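Local coordinates for protein RmpA (PDB 3BJV) that probably relays phosphoryl groups as the cytoplasmic IIA component of a phosphoenolpyruvate-dependent phosphotransferase system that takes up ascorbate, at residues I59-M64 against D126-R131; G16-D21 against T84-V89. All coordinates share one frame; numbering follows the deposited sequence.

How the contacts relate
Contacts 1 and 2 lie at two places along one mixed sheet in the three-layer alpha/beta sandwich of this IIA protein. Contact 1 sets the turn leading into strand 63-65 against helix 128-133; contact 2 ties strand 13-17 and the residues after it to strand 79-85 and the corner leading into strand 88-90. Strand 96-104 joins them, since it pairs with strands 63-65, 79-85 and 88-90. The contact centres are 14 Å apart and the nearest atoms about 6 Å, without touching. Their segments alternate along the chain. Contact 1 is apolar and has the second subunit beside it, whereas contact 2 is largely hydrogen-bonded and meets no other chain of the assembly.

Contact 1 (I59-M64 against D126-R131); sequences ILMPGM and DHSIER
Apolar side-chain packing sets Ile129, in the first turn of helix 128-133, against the turn Met61 to Met64 that opens strand 63-65 of the mixed sheet. The contact is small, 153 Å² with both sides summed, and Ile129 supplies about half of it. The methyl Ile129 CD1 does most of the touching: it reaches the backbone at Gly63 C (3.9 Å) and meets Met64 CB at 3.8 Å. CG1 lies beside the backbone N and anti to the carbonyl carbon (chi1 -59°), and from there the branch runs out to the turn. On its flank the Met61 CE methyl comes within 4.3 Å of Ile129 CG1.

The turn is of type II and is closed by Met64 N bonding to Met61 O at 3.3 Å. Gly63 suits it with a positive phi of 89°, and its bare backbone lies directly under the isoleucine methyl. Met64 starts toward the helix, but its chain bends at chi2 and chi3 and carries the sulfur away, leaving CB to make the contact. Phe123 of helix 108-123 touches Met61, Met64 and Ile129, joining the two sides from a third. The second subunit packs on the turn as well, with its Tyr153 against Met61 and its Pro152 against Pro62.

Ser128 OG, next to Met61 CE, is hydrogen-bonded to Phe123 O, so the hydroxyl at the border of the methyl cluster is satisfied from helix 108-123. With no hydrogen bond crossing between 59-64 and 126-131, the two are held to each other by methyl and methylene packing, and the polar bonds act within each side or to neighbouring parts of the chain.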
loop_
_atom_site.group_PDB
_atom_site.type_symbol
_atom_site.label_atom_id
_atom_site.label_comp_id
_atom_site.label_asym_id
_atom_site.label_seq_id
_atom_site.Cartn_x
_atom_site.Cartn_y
_atom_site.Cartn_z
ATOM N N ILE A 59 -2.236 -10.009 -2.546
ATOM C CA ILE A 59 -2.861 -10.086 -3.840
ATOM C C ILE A 59 -3.673 -8.815 -3.974
ATOM O O ILE A 59 -4.856 -8.816 -3.666
ATOM C CB ILE A 59 -3.704 -11.404 -3.983
ATOM C CG1 ILE A 59 -2.771 -12.633 -3.865
ATOM C CG2 ILE A 59 -4.437 -11.423 -5.312
ATOM C CD1 ILE A 59 -3.409 -13.958 -3.831
ATOM N N LEU A 60 -3.021 -7.737 -4.437
ATOM C CA LEU A 60 -3.636 -6.397 -4.478
ATOM C C LEU A 60 -4.852 -6.224 -5.355
ATOM O O LEU A 60 -5.784 -5.499 -4.999
ATOM C CB LEU A 60 -2.634 -5.309 -4.865
ATOM C CG LEU A 60 -1.812 -4.700 -3.726
ATOM C CD1 LEU A 60 -1.327 -3.338 -4.180
ATOM C CD2 LEU A 60 -2.514 -4.658 -2.321
ATOM N N MET A 61 -4.815 -6.871 -6.508
ATOM C CA MET A 61 -5.912 -6.862 -7.447
ATOM C C MET A 61 -5.860 -8.202 -8.137
ATOM O O MET A 61 -4.820 -8.847 -8.103
ATOM C CB MET A 61 -5.785 -5.694 -8.438
ATOM C CG MET A 61 -4.449 -5.540 -9.214
ATOM S SD MET A 61 -4.475 -4.135 -10.446
ATOM C CE MET A 61 -5.044 -4.925 -11.976
ATOM N N PRO A 62 -6.981 -8.638 -8.763
ATOM C CA PRO A 62 -6.954 -9.997 -9.340
ATOM C C PRO A 62 -5.956 -10.128 -10.485
ATOM O O PRO A 62 -5.744 -9.160 -11.189
ATOM C CB PRO A 62 -8.412 -10.227 -9.794
ATOM C CG PRO A 62 -9.220 -9.202 -9.007
ATOM C CD PRO A 62 -8.293 -7.992 -8.980
ATOM N N GLY A 63 -5.355 -11.310 -10.636
ATOM C CA GLY A 63 -4.255 -11.535 -11.551
ATOM C C GLY A 63 -2.844 -11.292 -10.989
ATOM O O GLY A 63 -1.877 -11.881 -11.476
ATOM N N MET A 64 -2.678 -10.437 -9.993
ATOM C CA MET A 64 -1.320 -10.176 -9.523
ATOM C C MET A 64 -1.079 -10.430 -7.996
ATOM O O MET A 64 -2.009 -10.367 -7.180
ATOM C CB MET A 64 -0.864 -8.771 -9.961
ATOM C CG MET A 64 -1.465 -7.602 -9.165
ATOM S SD MET A 64 -0.824 -7.407 -7.451
ATOM C CE MET A 64 0.691 -6.500 -7.762
ATOM N N ASP A 126 -3.460 0.603 -18.820
ATOM C CA ASP A 126 -4.551 -0.184 -19.417
ATOM C C ASP A 126 -4.139 -1.592 -19.782
ATOM O O ASP A 126 -3.072 -1.797 -20.291
ATOM C CB ASP A 126 -5.249 0.541 -20.590
ATOM C CG ASP A 126 -6.710 0.948 -20.212
ATOM O OD1 ASP A 126 -7.662 0.234 -20.666
ATOM O OD2 ASP A 126 -6.882 1.932 -19.391
ATOM N N HIS A 127 -4.979 -2.561 -19.468
ATOM C CA HIS A 127 -4.732 -3.952 -19.748
ATOM C C HIS A 127 -3.347 -4.334 -19.242
ATOM O O HIS A 127 -2.599 -5.010 -19.978
ATOM C CB HIS A 127 -4.759 -4.201 -21.265
ATOM C CG HIS A 127 -5.955 -3.643 -21.973
ATOM N ND1 HIS A 127 -7.248 -4.054 -21.705
ATOM C CD2 HIS A 127 -6.048 -2.727 -22.966
ATOM C CE1 HIS A 127 -8.081 -3.408 -22.494
ATOM N NE2 HIS A 127 -7.380 -2.592 -23.265
ATOM N N SER A 128 -2.983 -3.895 -18.026
ATOM C CA SER A 128 -1.595 -4.102 -17.515
ATOM C C SER A 128 -1.252 -5.581 -17.358
ATOM O O SER A 128 -0.182 -5.988 -17.735
ATOM C CB SER A 128 -1.327 -3.346 -16.216
ATOM O OG SER A 128 -2.175 -3.821 -15.171
ATOM N N ILE A 129 -2.179 -6.381 -16.849
ATOM C CA ILE A 129 -1.978 -7.805 -16.701
ATOM C C ILE A 129 -1.811 -8.486 -18.052
ATOM O O ILE A 129 -0.890 -9.296 -18.240
ATOM C CB ILE A 129 -3.133 -8.475 -15.881
ATOM C CG1 ILE A 129 -3.233 -7.857 -14.491
ATOM C CG2 ILE A 129 -2.934 -9.987 -15.742
ATOM C CD1 ILE A 129 -2.204 -8.380 -13.495
ATOM N N GLU A 130 -2.675 -8.156 -19.006
ATOM C CA GLU A 130 -2.607 -8.772 -20.315
ATOM C C GLU A 130 -1.363 -8.345 -21.089
ATOM O O GLU A 130 -0.841 -9.083 -21.892
ATOM C CB GLU A 130 -3.849 -8.375 -21.102
ATOM C CG GLU A 130 -3.786 -8.565 -22.601
ATOM C CD GLU A 130 -5.123 -8.174 -23.299
ATOM O OE1 GLU A 130 -6.199 -8.804 -22.996
ATOM O OE2 GLU A 130 -5.092 -7.239 -24.133
ATOM N N ARG A 131 -0.918 -7.122 -20.886
ATOM C CA ARG A 131 0.226 -6.644 -21.592
ATOM C C ARG A 131 1.501 -7.255 -20.948
ATOM O O ARG A 131 2.360 -7.769 -21.667
ATOM C CB ARG A 131 0.225 -5.120 -21.644
ATOM C CG ARG A 131 -0.927 -4.525 -22.497
ATOM C CD ARG A 131 -1.123 -2.970 -22.268
ATOM N NE ARG A 131 0.114 -2.278 -22.599
ATOM C CZ ARG A 131 0.508 -1.107 -22.118
ATOM N NH1 ARG A 131 -0.246 -0.440 -21.248
ATOM N NH2 ARG A 131 1.670 -0.613 -22.529
#

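Contact 2 (G16-D21 against T84-V89); sequences GLTAKD and TLTEPV
Leu17 and Leu85 pair in parallel, and the backbone of Leu17 is bonded at both ends. Leu17 N donates to Thr84 O (3.0 Å), with the donor in the carbonyl plane and an N-H...O angle of 165°. Leu17 O accepts from Thr86 N at 2.9 Å, a more bent bond at 137° whose donor is tilted from the carbonyl plane. Leu17 O also takes a CA-H...O contact from Leu85 CA at 3.1 Å, so two donors from consecutive residues converge on it.

Just before, Gly16 N gives a nearly straight bond to Thr84 OG1 (3.0 Å). That hydroxyl sits between its own backbone N and carbonyl carbon (chi1 57°), a rotation that presents it to the glycine. A hydroxyl-hydroxyl bond follows where 84-89 turns its corner at Thr86 and Glu87: Thr18 OG1 and Thr86 OG1 lie 3.0 Å apart, their side chains crossing obliquely, while the Thr86 CG2 methyl rests against Gly16 O.

The backbone bonds join strand 13-17 in parallel to strand 79-85 in the mixed sheet of the three-layer sandwich; past Leu17, residues 18-21 lead into helix 22-36. Strand 96-104 adds backbone bonds, Leu85 with Gln98 and Val89 with Val97. Beyond the paired residues the contact turns apolar. The Ala19 CB methyl meets Leu85 CD2 at 3.7 Å, and Val89 CG1 lies a little farther from it. That valine methyl also packs beside Ala19 O and Asp21 O. Helix 22-36 covers this side, with Ala25 on both Ala19 and Val89, and Leu28 on Leu17. Asp21 takes the N-cap position of the helix, its OD1 accepting from Glu24 N.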
loop_
_atom_site.group_PDB
_atom_site.type_symbol
_atom_site.label_atom_id
_atom_site.label_comp_id
_atom_site.label_asym_id
_atom_site.label_seq_id
_atom_site.Cartn_x
_atom_site.Cartn_y
_atom_site.Cartn_z
ATOM N N GLY A 16 7.494 -15.693 -18.884
ATOM C CA GLY A 16 6.991 -16.922 -19.505
ATOM C C GLY A 16 7.348 -18.233 -18.789
ATOM O O GLY A 16 7.680 -19.260 -19.429
ATOM N N LEU A 17 7.250 -18.213 -17.455
ATOM C CA LEU A 17 7.599 -19.349 -16.632
ATOM C C LEU A 17 6.377 -20.175 -16.331
ATOM O O LEU A 17 5.280 -19.682 -16.385
ATOM C CB LEU A 17 8.301 -18.888 -15.334
ATOM C CG LEU A 17 9.595 -18.055 -15.506
ATOM C CD1 LEU A 17 10.323 -17.950 -14.176
ATOM C CD2 LEU A 17 10.523 -18.675 -16.564
ATOM N N THR A 18 6.585 -21.436 -16.003
ATOM C CA THR A 18 5.495 -22.345 -15.691
ATOM C C THR A 18 5.641 -22.795 -14.218
ATOM O O THR A 18 6.718 -23.246 -13.824
ATOM C CB THR A 18 5.489 -23.580 -16.671
ATOM O OG1 THR A 18 5.369 -23.097 -18.023
ATOM C CG2 THR A 18 4.301 -24.519 -16.399
ATOM N N ALA A 19 4.552 -22.673 -13.440
ATOM C CA ALA A 19 4.509 -23.086 -12.056
ATOM C C ALA A 19 3.304 -23.992 -11.910
ATOM O O ALA A 19 2.266 -23.719 -12.492
ATOM C CB ALA A 19 4.360 -21.868 -11.146
ATOM N N LYS A 20 3.409 -25.064 -11.124
ATOM C CA LYS A 20 2.264 -25.955 -10.975
ATOM C C LYS A 20 1.382 -25.455 -9.874
ATOM O O LYS A 20 0.183 -25.742 -9.851
ATOM C CB LYS A 20 2.698 -27.403 -10.693
ATOM C CG LYS A 20 3.053 -28.175 -11.980
ATOM C CD LYS A 20 3.919 -29.405 -11.703
ATOM C CE LYS A 20 4.044 -30.274 -12.949
ATOM N NZ LYS A 20 5.003 -31.366 -12.671
ATOM N N ASP A 21 1.963 -24.713 -8.937
ATOM C CA ASP A 21 1.134 -24.294 -7.804
ATOM C C ASP A 21 1.641 -22.987 -7.248
ATOM O O ASP A 21 2.640 -22.422 -7.749
ATOM C CB ASP A 21 1.099 -25.413 -6.721
ATOM C CG ASP A 21 2.467 -25.692 -6.132
ATOM O OD1 ASP A 21 3.279 -24.762 -5.938
ATOM O OD2 ASP A 21 2.770 -26.844 -5.856
ATOM N N THR A 84 6.258 -13.593 -14.837
ATOM C CA THR A 84 4.947 -13.859 -15.451
ATOM C C THR A 84 4.853 -15.352 -15.717
ATOM O O THR A 84 5.829 -15.970 -16.070
ATOM C CB THR A 84 4.778 -13.137 -16.784
ATOM O OG1 THR A 84 5.827 -13.516 -17.673
ATOM C CG2 THR A 84 4.787 -11.580 -16.605
ATOM N N LEU A 85 3.698 -15.933 -15.462
ATOM C CA LEU A 85 3.406 -17.358 -15.715
ATOM C C LEU A 85 2.672 -17.566 -17.064
ATOM O O LEU A 85 1.969 -16.653 -17.561
ATOM C CB LEU A 85 2.521 -17.924 -14.562
ATOM C CG LEU A 85 3.125 -17.757 -13.167
ATOM C CD1 LEU A 85 2.140 -18.123 -12.204
ATOM C CD2 LEU A 85 4.316 -18.689 -12.995
ATOM N N THR A 86 2.762 -18.790 -17.599
ATOM C CA THR A 86 2.072 -19.108 -18.843
ATOM C C THR A 86 0.593 -19.461 -18.609
ATOM O O THR A 86 -0.249 -19.275 -19.503
ATOM C CB THR A 86 2.802 -20.203 -19.621
ATOM O OG1 THR A 86 3.015 -21.334 -18.764
ATOM C CG2 THR A 86 4.187 -19.659 -20.151
ATOM N N GLU A 87 0.287 -19.950 -17.402
ATOM C CA GLU A 87 -1.066 -20.170 -16.923
ATOM C C GLU A 87 -1.127 -19.644 -15.518
ATOM O O GLU A 87 -0.138 -19.723 -14.816
ATOM C CB GLU A 87 -1.310 -21.650 -16.837
ATOM C CG GLU A 87 -1.463 -22.217 -18.182
ATOM C CD GLU A 87 -0.888 -23.587 -18.265
ATOM O OE1 GLU A 87 -1.361 -24.454 -17.460
ATOM O OE2 GLU A 87 0.040 -23.755 -19.135
ATOM N N PRO A 88 -2.286 -19.105 -15.102
ATOM C CA PRO A 88 -2.523 -18.772 -13.702
ATOM C C PRO A 88 -2.357 -19.940 -12.735
ATOM O O PRO A 88 -2.437 -21.087 -13.153
ATOM C CB PRO A 88 -3.980 -18.257 -13.695
ATOM C CG PRO A 88 -4.547 -18.646 -15.045
ATOM C CD PRO A 88 -3.396 -18.681 -15.971
ATOM N N VAL A 89 -2.037 -19.638 -11.475
ATOM C CA VAL A 89 -2.031 -20.599 -10.382
ATOM C C VAL A 89 -3.063 -20.065 -9.415
ATOM O O VAL A 89 -3.292 -18.850 -9.394
ATOM C CB VAL A 89 -0.623 -20.711 -9.619
ATOM C CG1 VAL A 89 0.384 -21.453 -10.434
ATOM C CG2 VAL A 89 -0.069 -19.340 -9.215
#